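PDB 6GKE: fucose-specific lectin from Aleuria aurantia, which binds L-fucose, with strongest preference for the alpha-1,6-linked core fucose of glycoproteins, through five sites on a six-bladed beta-propeller. Local coordinates for residues Gln75-Cys80 and Leu87-Tyr92; Leu115-Trp120 and Ile130-Gln135; Ala157-Thr162 and Leu178-Gln183; Gly169-Gly174 and Ala216-Ser221. The protein carries 1 engineered substitution. All coordinates share one frame; numbering follows the deposited sequence.

Interaction 1: residues Gln75-Cys80 and Leu87-Tyr92. With FUC (alpha-L-fucopyranose), chain B; FUC (alpha-L-fucopyranose), chain C.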
# COMPACT_ATOMS: atom_id res chain seq x y z
N GLN A 75 -11.93 -29.71 -3.65
CA GLN A 75 -11.14 -29.48 -2.45
C GLN A 75 -10.16 -28.34 -2.71
O GLN A 75 -9.49 -28.31 -3.74
CB GLN A 75 -10.38 -30.75 -2.04
CG GLN A 75 -11.29 -31.93 -1.74
CD GLN A 75 -11.87 -31.91 -0.35
OE1 GLN A 75 -11.38 -31.24 0.55
NE2 GLN A 75 -12.94 -32.68 -0.17
N ILE A 76 -10.09 -27.40 -1.76
CA ILE A 76 -9.10 -26.33 -1.80
C ILE A 76 -8.41 -26.30 -0.45
O ILE A 76 -9.04 -26.50 0.59
CB ILE A 76 -9.71 -24.95 -2.15
CG1 ILE A 76 -10.55 -25.02 -3.43
CG2 ILE A 76 -8.62 -23.90 -2.23
CD1 ILE A 76 -11.45 -23.83 -3.65
N ARG A 77 -7.10 -26.04 -0.47
CA ARG A 77 -6.35 -25.78 0.75
C ARG A 77 -5.58 -24.47 0.54
O ARG A 77 -4.90 -24.31 -0.47
CB ARG A 77 -5.37 -26.92 1.07
CG ARG A 77 -6.02 -28.29 1.17
CD ARG A 77 -6.96 -28.41 2.35
NE ARG A 77 -7.53 -29.75 2.49
CZ ARG A 77 -8.66 -30.17 1.92
NH1 ARG A 77 -9.38 -29.37 1.15
NH2 ARG A 77 -9.07 -31.42 2.11
N VAL A 78 -5.72 -23.56 1.51
CA VAL A 78 -5.03 -22.29 1.51
C VAL A 78 -4.13 -22.24 2.74
O VAL A 78 -4.60 -22.39 3.86
CB VAL A 78 -6.00 -21.09 1.49
CG1 VAL A 78 -5.24 -19.78 1.50
CG2 VAL A 78 -6.93 -21.15 0.29
N TYR A 79 -2.82 -22.06 2.50
CA TYR A 79 -1.80 -22.02 3.54
C TYR A 79 -1.44 -20.57 3.84
O TYR A 79 -1.38 -19.73 2.94
CB TYR A 79 -0.58 -22.85 3.12
CG TYR A 79 -0.99 -24.28 2.91
CD1 TYR A 79 -1.26 -25.07 4.01
CD2 TYR A 79 -1.26 -24.79 1.66
CE1 TYR A 79 -1.77 -26.35 3.88
CE2 TYR A 79 -1.77 -26.07 1.50
CZ TYR A 79 -2.04 -26.85 2.61
OH TYR A 79 -2.60 -28.09 2.45
N CYS A 80 -1.20 -20.31 5.12
CA CYS A 80 -0.91 -18.98 5.62
C CYS A 80 -0.21 -19.12 6.97
O CYS A 80 0.12 -20.23 7.38
CB CYS A 80 -2.19 -18.16 5.72
SG CYS A 80 -3.36 -18.82 6.92
N LEU A 87 2.32 -22.03 10.99
CA LEU A 87 1.81 -22.44 9.69
C LEU A 87 0.38 -22.96 9.87
O LEU A 87 0.13 -23.83 10.70
CB LEU A 87 2.74 -23.52 9.13
CG LEU A 87 2.41 -24.03 7.73
CD1 LEU A 87 2.44 -22.92 6.70
CD2 LEU A 87 3.39 -25.14 7.37
N SER A 88 -0.54 -22.41 9.08
CA SER A 88 -1.97 -22.62 9.23
C SER A 88 -2.60 -22.92 7.87
O SER A 88 -2.00 -22.66 6.82
CB SER A 88 -2.60 -21.41 9.89
OG SER A 88 -2.02 -21.15 11.16
N GLU A 89 -3.82 -23.45 7.91
CA GLU A 89 -4.48 -23.97 6.72
C GLU A 89 -5.98 -23.75 6.82
O GLU A 89 -6.59 -24.10 7.83
CB GLU A 89 -4.17 -25.46 6.59
CG GLU A 89 -4.83 -26.18 5.42
CD GLU A 89 -4.75 -27.69 5.57
OE1 GLU A 89 -5.14 -28.19 6.65
OE2 GLU A 89 -4.30 -28.37 4.60
N PHE A 90 -6.56 -23.23 5.74
CA PHE A 90 -8.00 -23.19 5.55
C PHE A 90 -8.38 -24.21 4.48
O PHE A 90 -7.68 -24.39 3.48
CB PHE A 90 -8.48 -21.78 5.22
CG PHE A 90 -8.25 -20.87 6.40
CD1 PHE A 90 -9.09 -20.94 7.50
CD2 PHE A 90 -7.14 -20.04 6.47
CE1 PHE A 90 -8.85 -20.18 8.63
CE2 PHE A 90 -6.90 -19.29 7.60
CZ PHE A 90 -7.75 -19.36 8.68
N VAL A 91 -9.49 -24.89 4.73
CA VAL A 91 -9.99 -25.99 3.94
C VAL A 91 -11.33 -25.60 3.32
O VAL A 91 -12.24 -25.22 4.04
CB VAL A 91 -10.20 -27.22 4.85
CG1 VAL A 91 -11.04 -28.31 4.19
CG2 VAL A 91 -8.88 -27.78 5.34
N TYR A 92 -11.45 -25.76 1.99
CA TYR A 92 -12.74 -25.87 1.36
C TYR A 92 -12.95 -27.36 1.12
O TYR A 92 -12.18 -27.98 0.39
CB TYR A 92 -12.85 -25.08 0.06
CG TYR A 92 -14.25 -25.08 -0.50
CD1 TYR A 92 -15.23 -24.27 0.06
CD2 TYR A 92 -14.62 -25.90 -1.55
CE1 TYR A 92 -16.53 -24.26 -0.42
CE2 TYR A 92 -15.91 -25.90 -2.05
CZ TYR A 92 -16.87 -25.08 -1.49
OH TYR A 92 -18.14 -25.07 -1.98
C1 FUC B . -8.07 -32.25 5.61
C2 FUC B . -7.20 -31.24 6.34
C3 FUC B . -5.75 -31.69 6.35
C4 FUC B . -5.30 -31.94 4.91
C5 FUC B . -6.19 -33.00 4.30
C6 FUC B . -5.83 -33.35 2.86
O2 FUC B . -7.67 -31.08 7.68
O3 FUC B . -4.94 -30.73 7.03
O4 FUC B . -5.41 -30.76 4.11
O5 FUC B . -7.55 -32.53 4.30
C1 FUC C . -17.52 -21.64 -5.09
C2 FUC C . -16.94 -20.63 -4.12
C3 FUC C . -16.19 -21.33 -2.99
C4 FUC C . -15.17 -22.31 -3.55
C5 FUC C . -15.88 -23.28 -4.49
C6 FUC C . -14.94 -24.29 -5.14
O1 FUC C . -18.57 -22.32 -4.42
O2 FUC C . -18.00 -19.85 -3.57
O3 FUC C . -15.59 -20.37 -2.12
O4 FUC C . -14.15 -21.64 -4.29
O5 FUC C . -16.51 -22.54 -5.53

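Interaction 2: residues Leu115-Trp120 and Ile130-Gln135. With FUC (alpha-L-fucopyranose), chain E.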
# COMPACT_ATOMS: atom_id res chain seq x y z
N LEU A 115 5.62 -18.81 1.27
CA LEU A 115 5.08 -20.16 1.25
C LEU A 115 4.86 -20.60 -0.19
O LEU A 115 4.44 -19.80 -1.03
CB LEU A 115 3.73 -20.24 1.98
CG LEU A 115 3.75 -20.00 3.49
CD1 LEU A 115 2.33 -20.00 4.03
CD2 LEU A 115 4.59 -21.04 4.21
N ALA A 116 5.07 -21.90 -0.43
CA ALA A 116 4.65 -22.51 -1.67
C ALA A 116 4.02 -23.85 -1.34
O ALA A 116 4.29 -24.44 -0.30
CB ALA A 116 5.81 -22.68 -2.62
N ALA A 117 3.17 -24.35 -2.25
CA ALA A 117 2.57 -25.64 -2.05
C ALA A 117 2.35 -26.30 -3.41
O ALA A 117 2.17 -25.63 -4.42
CB ALA A 117 1.27 -25.54 -1.29
N LEU A 118 2.34 -27.64 -3.38
CA LEU A 118 1.98 -28.43 -4.54
C LEU A 118 1.12 -29.61 -4.08
O LEU A 118 1.05 -29.94 -2.90
CB LEU A 118 3.24 -28.89 -5.30
CG LEU A 118 4.24 -29.76 -4.55
CD1 LEU A 118 3.76 -31.19 -4.36
CD2 LEU A 118 5.58 -29.76 -5.28
N GLN A 119 0.48 -30.25 -5.06
CA GLN A 119 -0.34 -31.41 -4.80
C GLN A 119 -0.29 -32.31 -6.03
O GLN A 119 -0.26 -31.82 -7.16
CB GLN A 119 -1.78 -30.98 -4.49
CG GLN A 119 -2.70 -32.10 -4.04
CD GLN A 119 -3.26 -33.01 -5.11
OE1 GLN A 119 -3.54 -34.18 -4.84
NE2 GLN A 119 -3.47 -32.50 -6.32
N TRP A 120 -0.33 -33.62 -5.81
CA TRP A 120 -0.58 -34.55 -6.90
C TRP A 120 -1.39 -35.74 -6.39
O TRP A 120 -1.29 -36.14 -5.24
CB TRP A 120 0.71 -35.05 -7.58
CG TRP A 120 1.30 -36.23 -6.88
CD1 TRP A 120 1.01 -37.55 -7.13
CD2 TRP A 120 2.20 -36.23 -5.76
NE1 TRP A 120 1.68 -38.35 -6.25
CE2 TRP A 120 2.42 -37.58 -5.40
CE3 TRP A 120 2.86 -35.22 -5.03
CZ2 TRP A 120 3.26 -37.94 -4.35
CZ3 TRP A 120 3.69 -35.59 -4.00
CH2 TRP A 120 3.88 -36.93 -3.66
N ILE A 130 0.03 -33.68 -0.61
CA ILE A 130 0.31 -32.25 -0.53
C ILE A 130 1.72 -32.07 0.03
O ILE A 130 2.13 -32.79 0.92
CB ILE A 130 -0.73 -31.52 0.35
CG1 ILE A 130 -2.16 -31.79 -0.10
CG2 ILE A 130 -0.44 -30.02 0.39
CD1 ILE A 130 -3.21 -31.38 0.90
N ARG A 131 2.42 -31.06 -0.49
CA ARG A 131 3.70 -30.65 0.08
C ARG A 131 3.67 -29.13 0.22
O ARG A 131 3.27 -28.44 -0.71
CB ARG A 131 4.87 -31.09 -0.81
CG ARG A 131 4.92 -32.58 -1.13
CD ARG A 131 5.25 -33.42 0.09
NE ARG A 131 5.39 -34.85 -0.19
CZ ARG A 131 4.42 -35.76 -0.09
NH1 ARG A 131 3.17 -35.40 0.14
NH2 ARG A 131 4.72 -37.05 -0.21
N VAL A 132 4.11 -28.65 1.39
CA VAL A 132 4.14 -27.23 1.71
C VAL A 132 5.59 -26.85 2.03
O VAL A 132 6.24 -27.56 2.80
CB VAL A 132 3.20 -26.90 2.88
CG1 VAL A 132 3.24 -25.42 3.21
CG2 VAL A 132 1.78 -27.35 2.60
N TYR A 133 6.05 -25.74 1.44
CA TYR A 133 7.43 -25.29 1.57
C TYR A 133 7.45 -23.93 2.27
O TYR A 133 6.65 -23.05 1.96
CB TYR A 133 8.10 -25.23 0.19
CG TYR A 133 8.09 -26.59 -0.46
CD1 TYR A 133 9.11 -27.50 -0.21
CD2 TYR A 133 7.01 -27.01 -1.22
CE1 TYR A 133 9.06 -28.79 -0.72
CE2 TYR A 133 6.95 -28.29 -1.74
CZ TYR A 133 7.97 -29.19 -1.48
OH TYR A 133 7.88 -30.46 -1.99
N TYR A 134 8.39 -23.79 3.21
CA TYR A 134 8.46 -22.64 4.09
C TYR A 134 9.89 -22.51 4.60
O TYR A 134 10.71 -23.41 4.42
CB TYR A 134 7.49 -22.80 5.28
CG TYR A 134 7.85 -23.94 6.20
CD1 TYR A 134 7.53 -25.26 5.89
CD2 TYR A 134 8.54 -23.72 7.38
CE1 TYR A 134 7.89 -26.31 6.71
CE2 TYR A 134 8.90 -24.76 8.21
CZ TYR A 134 8.58 -26.06 7.89
OH TYR A 134 8.94 -27.10 8.70
N GLN A 135 10.18 -21.40 5.27
CA GLN A 135 11.46 -21.21 5.93
C GLN A 135 11.23 -20.98 7.42
O GLN A 135 10.22 -20.41 7.83
CB GLN A 135 12.23 -20.05 5.32
CG GLN A 135 12.52 -20.30 3.85
CD GLN A 135 13.60 -19.40 3.31
OE1 GLN A 135 13.38 -18.22 3.05
NE2 GLN A 135 14.79 -19.95 3.17
C1 FUC E . 8.20 -37.83 0.99
C2 FUC E . 9.02 -36.65 1.51
C3 FUC E . 9.97 -36.18 0.39
C4 FUC E . 9.18 -35.85 -0.88
C5 FUC E . 8.46 -37.13 -1.30
C6 FUC E . 7.67 -36.95 -2.58
O1 FUC E . 9.08 -38.94 0.86
O2 FUC E . 9.73 -37.04 2.70
O3 FUC E . 10.75 -35.07 0.84
O4 FUC E . 8.19 -34.85 -0.65
O5 FUC E . 7.56 -37.52 -0.26

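Interaction 3: residues Ala157-Thr162 and Leu178-Gln183. With FUC (alpha-L-fucopyranose), chain F; FUC (alpha-L-fucopyranose), chain E.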
# COMPACT_ATOMS: atom_id res chain seq x y z
N ALA A 157 11.69 -32.81 3.88
CA ALA A 157 13.08 -32.46 3.63
C ALA A 157 13.39 -31.02 4.05
O ALA A 157 12.51 -30.20 4.30
CB ALA A 157 13.39 -32.66 2.16
N SER A 158 14.70 -30.74 4.10
CA SER A 158 15.18 -29.38 4.10
C SER A 158 16.39 -29.30 3.16
O SER A 158 17.18 -30.23 3.05
CB SER A 158 15.50 -28.88 5.48
OG SER A 158 16.65 -29.52 5.98
N PHE A 159 16.47 -28.18 2.44
CA PHE A 159 17.45 -28.03 1.37
C PHE A 159 17.62 -26.56 1.02
O PHE A 159 16.76 -25.74 1.31
CB PHE A 159 17.05 -28.84 0.13
CG PHE A 159 15.65 -28.57 -0.37
CD1 PHE A 159 15.36 -27.46 -1.16
CD2 PHE A 159 14.61 -29.42 -0.04
CE1 PHE A 159 14.07 -27.23 -1.61
CE2 PHE A 159 13.32 -29.19 -0.48
CZ PHE A 159 13.05 -28.08 -1.26
N GLY A 160 18.75 -26.26 0.37
CA GLY A 160 18.98 -24.94 -0.19
C GLY A 160 19.62 -24.00 0.81
O GLY A 160 19.59 -24.21 2.02
N SER A 161 20.18 -22.92 0.26
CA SER A 161 20.73 -21.81 1.01
C SER A 161 20.33 -20.52 0.28
O SER A 161 20.79 -20.29 -0.84
CB SER A 161 22.22 -21.94 1.14
OG SER A 161 22.77 -20.87 1.89
N THR A 162 19.44 -19.73 0.90
CA THR A 162 18.64 -18.78 0.12
C THR A 162 18.93 -17.33 0.50
O THR A 162 19.46 -17.02 1.57
CB THR A 162 17.14 -19.05 0.29
OG1 THR A 162 16.69 -18.55 1.54
CG2 THR A 162 16.79 -20.52 0.18
N LEU A 178 8.66 -33.80 -8.26
CA LEU A 178 8.54 -32.45 -7.72
C LEU A 178 9.69 -31.58 -8.19
O LEU A 178 10.83 -32.04 -8.26
CB LEU A 178 8.57 -32.49 -6.19
CG LEU A 178 7.73 -33.58 -5.53
CD1 LEU A 178 7.81 -33.43 -4.02
CD2 LEU A 178 6.28 -33.54 -6.00
N ARG A 179 9.39 -30.30 -8.46
CA ARG A 179 10.42 -29.32 -8.76
C ARG A 179 10.15 -28.06 -7.94
O ARG A 179 9.04 -27.52 -7.96
CB ARG A 179 10.45 -28.98 -10.26
CG ARG A 179 10.82 -30.16 -11.16
CD ARG A 179 12.24 -30.66 -10.96
NE ARG A 179 12.60 -31.73 -11.88
CZ ARG A 179 12.41 -33.03 -11.66
NH1 ARG A 179 11.80 -33.46 -10.56
NH2 ARG A 179 12.82 -33.91 -12.56
N ILE A 180 11.18 -27.63 -7.22
CA ILE A 180 11.12 -26.48 -6.31
C ILE A 180 12.14 -25.45 -6.79
O ILE A 180 13.29 -25.80 -7.04
CB ILE A 180 11.42 -26.90 -4.85
CG1 ILE A 180 10.64 -28.15 -4.43
CG2 ILE A 180 11.22 -25.72 -3.92
CD1 ILE A 180 9.13 -28.04 -4.51
N TYR A 181 11.69 -24.20 -6.90
CA TYR A 181 12.49 -23.09 -7.40
C TYR A 181 12.62 -22.04 -6.30
O TYR A 181 11.65 -21.72 -5.62
CB TYR A 181 11.86 -22.50 -8.67
CG TYR A 181 11.75 -23.54 -9.75
CD1 TYR A 181 12.81 -23.82 -10.59
CD2 TYR A 181 10.61 -24.32 -9.85
CE1 TYR A 181 12.74 -24.84 -11.52
CE2 TYR A 181 10.53 -25.35 -10.77
CZ TYR A 181 11.60 -25.62 -11.61
OH TYR A 181 11.52 -26.65 -12.50
N TYR A 182 13.83 -21.52 -6.12
CA TYR A 182 14.09 -20.56 -5.06
C TYR A 182 15.29 -19.71 -5.48
O TYR A 182 15.97 -20.05 -6.43
CB TYR A 182 14.36 -21.29 -3.74
CG TYR A 182 15.58 -22.18 -3.80
CD1 TYR A 182 15.51 -23.47 -4.30
CD2 TYR A 182 16.82 -21.71 -3.40
CE1 TYR A 182 16.63 -24.27 -4.39
CE2 TYR A 182 17.95 -22.50 -3.48
CZ TYR A 182 17.86 -23.79 -3.98
OH TYR A 182 18.99 -24.56 -4.06
N GLN A 183 15.55 -18.62 -4.75
CA GLN A 183 16.67 -17.76 -5.08
C GLN A 183 17.78 -17.98 -4.05
O GLN A 183 17.59 -17.75 -2.86
CB GLN A 183 16.22 -16.30 -5.14
CG GLN A 183 17.32 -15.36 -5.64
CD GLN A 183 16.80 -13.98 -5.91
OE1 GLN A 183 15.97 -13.45 -5.17
NE2 GLN A 183 17.29 -13.36 -6.97
C1 FUC F . 15.81 -32.62 -14.35
C2 FUC F . 16.24 -31.19 -14.05
C3 FUC F . 15.73 -30.24 -15.14
C4 FUC F . 14.22 -30.40 -15.28
C5 FUC F . 13.91 -31.85 -15.63
C6 FUC F . 12.41 -32.11 -15.77
O1 FUC F . 16.54 -33.04 -15.49
O2 FUC F . 17.67 -31.13 -13.93
O3 FUC F . 16.14 -28.90 -14.88
O4 FUC F . 13.55 -30.09 -14.05
O5 FUC F . 14.40 -32.70 -14.58
C1 FUC E . 8.20 -37.83 0.99
C2 FUC E . 9.02 -36.65 1.51
C3 FUC E . 9.97 -36.18 0.39
C4 FUC E . 9.18 -35.85 -0.88
C5 FUC E . 8.46 -37.13 -1.30
C6 FUC E . 7.67 -36.95 -2.58
O1 FUC E . 9.08 -38.94 0.86
O2 FUC E . 9.73 -37.04 2.70
O3 FUC E . 10.75 -35.07 0.84
O4 FUC E . 8.19 -34.85 -0.65
O5 FUC E . 7.56 -37.52 -0.26
O HOH W 1 21.14 -23.72 -2.48

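Interaction 4: residues Gly169-Gly174 and Ala216-Ser221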
# COMPACT_ATOMS: atom_id res chain seq x y z
N GLY A 169 8.85 -21.27 -5.65
CA GLY A 169 7.91 -21.88 -6.57
C GLY A 169 7.92 -23.38 -6.39
O GLY A 169 8.98 -23.96 -6.13
N ALA A 170 6.76 -24.03 -6.48
CA ALA A 170 6.68 -25.47 -6.25
C ALA A 170 5.67 -26.08 -7.22
O ALA A 170 4.52 -25.65 -7.26
CB ALA A 170 6.29 -25.76 -4.82
N THR A 171 6.08 -27.11 -7.95
CA THR A 171 5.16 -27.74 -8.89
C THR A 171 5.42 -29.25 -8.93
O THR A 171 6.57 -29.70 -8.88
CB THR A 171 5.23 -27.06 -10.26
OG1 THR A 171 4.22 -27.59 -11.12
CG2 THR A 171 6.57 -27.19 -10.94
N ALA A 172 4.33 -30.02 -9.04
CA ALA A 172 4.40 -31.46 -9.27
C ALA A 172 4.35 -31.68 -10.78
O ALA A 172 3.29 -31.54 -11.40
CB ALA A 172 3.27 -32.17 -8.57
N ILE A 173 5.50 -31.99 -11.37
CA ILE A 173 5.63 -32.09 -12.83
C ILE A 173 5.12 -33.44 -13.35
O ILE A 173 4.98 -33.63 -14.55
CB ILE A 173 7.08 -31.82 -13.28
CG1 ILE A 173 8.05 -32.93 -12.85
CG2 ILE A 173 7.53 -30.45 -12.82
CD1 ILE A 173 9.39 -32.85 -13.55
N GLY A 174 4.87 -34.37 -12.43
CA GLY A 174 4.30 -35.67 -12.73
C GLY A 174 3.97 -36.34 -11.42
O GLY A 174 4.23 -35.77 -10.36
N ALA A 216 5.79 -21.17 -10.07
CA ALA A 216 6.09 -22.21 -11.05
C ALA A 216 4.85 -23.05 -11.31
O ALA A 216 4.08 -23.33 -10.39
CB ALA A 216 7.23 -23.09 -10.59
N ILE A 217 4.69 -23.46 -12.57
CA ILE A 217 3.61 -24.34 -13.02
C ILE A 217 4.21 -25.41 -13.93
O ILE A 217 5.32 -25.28 -14.45
CB ILE A 217 2.51 -23.55 -13.75
CG1 ILE A 217 3.07 -22.86 -15.00
CG2 ILE A 217 1.84 -22.57 -12.80
CD1 ILE A 217 2.05 -22.30 -15.95
N SER A 218 3.42 -26.45 -14.19
CA SER A 218 3.84 -27.50 -15.10
C SER A 218 2.61 -28.25 -15.60
O SER A 218 1.56 -28.23 -14.96
CB SER A 218 4.82 -28.44 -14.44
OG SER A 218 4.21 -29.16 -13.38
N TRP A 219 2.77 -28.93 -16.73
CA TRP A 219 1.71 -29.76 -17.27
C TRP A 219 2.31 -30.72 -18.29
O TRP A 219 3.45 -30.56 -18.73
CB TRP A 219 0.59 -28.93 -17.91
CG TRP A 219 0.97 -28.27 -19.20
CD1 TRP A 219 0.68 -28.69 -20.47
CD2 TRP A 219 1.69 -27.04 -19.34
NE1 TRP A 219 1.19 -27.80 -21.38
CE2 TRP A 219 1.82 -26.77 -20.72
CE3 TRP A 219 2.23 -26.12 -18.43
CZ2 TRP A 219 2.48 -25.64 -21.19
CZ3 TRP A 219 2.88 -25.00 -18.90
CH2 TRP A 219 2.99 -24.76 -20.26
N GLY A 220 1.52 -31.72 -18.67
CA GLY A 220 1.82 -32.52 -19.83
C GLY A 220 2.77 -33.68 -19.55
O GLY A 220 2.94 -34.11 -18.41
N SER A 221 3.35 -34.19 -20.64
CA SER A 221 4.08 -35.45 -20.65
C SER A 221 5.59 -35.26 -20.76
O SER A 221 6.35 -36.12 -20.36
CB SER A 221 3.57 -36.34 -21.76
OG SER A 221 3.76 -35.75 -23.04
O HOH W 2 1.78 -30.65 -13.28
O HOH W 3 2.67 -32.95 -15.89
O HOH W 4 4.57 -35.45 -16.68

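Interaction 1: residues Gln75-Cys80 and Leu87-Tyr92
Arg-77 and Glu-89 meet one fucose from neighbouring strands of an antiparallel hairpin, the middle pair of strands in a four-stranded propeller blade. Glu-89 takes two adjacent sugar hydroxyls, O3 on OE1 at 2.6 Å and O4 on OE2. Arg-77 gives NE to the sugar O4 and NH2 to the ring oxygen O5, so O4 is donor to one residue and acceptor from the other. Guanidinium and carboxylate planes stand 81° apart, and their charges probably steady each other without a salt bridge. A second shell braces them. Tyr-79 OH donates to the anti side of Glu-89 OE2 at 2.8 Å, while in one of its two conformers Gln-75 OE1 receives both NH1 and NH2 of Arg-77 end-on in the guanidinium plane. Val-91 CG1 lies over one face of that plane. Trp-153 and Gln-101 complete the fucose site. The opposite face of the sheet serves another sugar: the Tyr-92 ring, its CG anti to the backbone N (chi1 -173°), spreads one face under the second fucose, whose C4 sits over the ring centre. Farther along, Cys-80 SG approaches the edge of the Phe-90 ring, 3.6 Å from CE2.

Interaction 2: residues Leu115-Trp120 and Ile130-Gln135
Ile-130 faces Gln-119 across the antiparallel hairpin, its CG1 4.0 Å from Gln-119 CG, while its CG2 rests near Leu-118 O. Next comes Arg-131, which forms a hydrogen-bonded backbone pair with Leu-118 and carries the fucose on its guanidinium edge: NE donates to the sugar O4 at 2.8 Å and NH2 to the ring oxygen O5 at 2.9 Å. Glu-146 and Trp-199 also hydrogen-bond this sugar. The Arg-131 chain, bent at chi2 (-69°), folds back far enough for NH1 to bond Ile-130 O from above the carbonyl plane, which limits rotation of the flat group. Trp-120 CH2 comes over one guanidinium face, 3.6 Å from NH2, the ring and guanidinium planes turned 60° apart. Leu-118 CD1 crosses the aliphatic part of Arg-131, 3.7 Å from its CG. Val-132 turns to the other face of the sheet, opposite Ala-117. Tyr-133, bonded through its backbone to Ala-116, sends its ring beside Leu-118, with CE2 4.1 Å from CD2. Tyr-134 CB then receives Leu-115 CD2 at 3.6 Å. Strand 116-120 is the innermost, first strand of its propeller blade, and strand 129-134 lies between it and strand 142-149. The face bearing Leu-118 and Tyr-133 packs on strands 168-174 and 177-183 of the next blade, whereas Leu-115 reaches Pro-62 in a loop.

Interaction 3: residues Ala157-Thr162 and Leu178-Gln183
Tyr-182 and Phe-159 bury the most surface here, and each meets the facing strand in a different way. The Tyr-182 side chain crosses that of Thr-162 at about a right angle, so that Thr-162 CG2 comes 3.8 Å from Tyr-182 CD2. Farther out on the same ring, the hydroxyl end passes Gly-160, which has a positive phi (88°) and brings its CA 3.9 Å from Tyr-182 OH. One water joins the strands beyond it, 2.8 Å from Tyr-182 OH and accepting from Ser-161 N. These strands belong to consecutive blades of the beta-propeller: 153-162 is the outermost strand of one, 177-183 an inner strand of the next, and their short segments run 24° from parallel without sharing a sheet. Phe-159 projects between the two sheets. With CG placed between the backbone N and carbonyl carbon (chi1 52°), its ring presents its edge to Ile-180, bringing CE1 4.0 Å from CG2. His-192 stacks with Phe-159, and Trp-199, a fucose-binding residue, also meets its ring. At the start of both segments the same seam opens on a sugar: Ala-157 CB and Leu-178 CD1 touch one fucose, Leu-178 CD1 lying 3.7 Å from its O4. Thr-162 CA lies 3.3 Å from Gln-183 O, a bent CA-H...O contact.

Interaction 4: residues Gly169-Gly174 and Ala216-Ser221
Thr-171 and Ser-218 turn their hydroxyls to each other between two blades of the propeller, on strands that run almost parallel, 9° apart, yet belong to separate sheets. Each residue directs its CB toward the opposing strand. In Thr-171 the OG1 branch lies anti to the backbone N (chi1 -174°), which carries it to Ser-218 OG at 2.8 Å; either oxygen could supply the proton. The methyl branch, CG2, lies between Ser-218 and Ala-216, 4.1 Å from Ser-218 CB and 4.2 Å from Ala-216 CB. Gly-169 CA lies close beside Ala-216, 4.2 Å from its N. Ile-173 approaches from the other end: its CG2 rests 3.7 Å from Ser-218 CB, while the rest of its chain leads away toward Arg-179, Ile-225 and a bound fucose. Ile-173 and Gly-174 together face Arg-177 in a classic beta bulge. Behind the contact, Ala-170 and Ala-172 point away from the 216-221 segment, toward strand 116-120.

Water fills in where the backbones do not pair. One molecule donates to Ala-172 O at 2.6 Å, bonds Ser-218 OG at 2.9 Å, and gives a weak bond to Ser-218 O. Two others lie between Ile-173 O and Gly-220 O. Gly-169, Ala-216 and Ser-218 are small, consistent with the close approach of the strands, 5.6 Å between segment axes. The polar link across the blade boundary passes through one hydroxyl pair and bridging water. Ser-218 OG thus bonds both Thr-171 OG1 and one water, and the seam is held by a short polar chain and not by backbone pairing.

Overall arrangement
From the N terminus, interaction 1 closes a short hairpin in one blade, and interaction 2, opening after it, closes the first hairpin of the next; the two touch where Leu-115 packs on Cys-80 and Leu-87. Interaction 3 follows in series, spanning from the last strand of the blade of interaction 2 to an inner strand of the blade after it, and shares a fucose with interaction 2. Interaction 4 reaches on from strand 168-174 to strand 213-219 of the following blade, closing the longest loop. Interactions 3 and 4 cross, because 169-174 lies between 157-162 and 178-183 while 216-221 comes after both, and strands 168-174 and 177-183 are sheet neighbours. Together they join four consecutive blades.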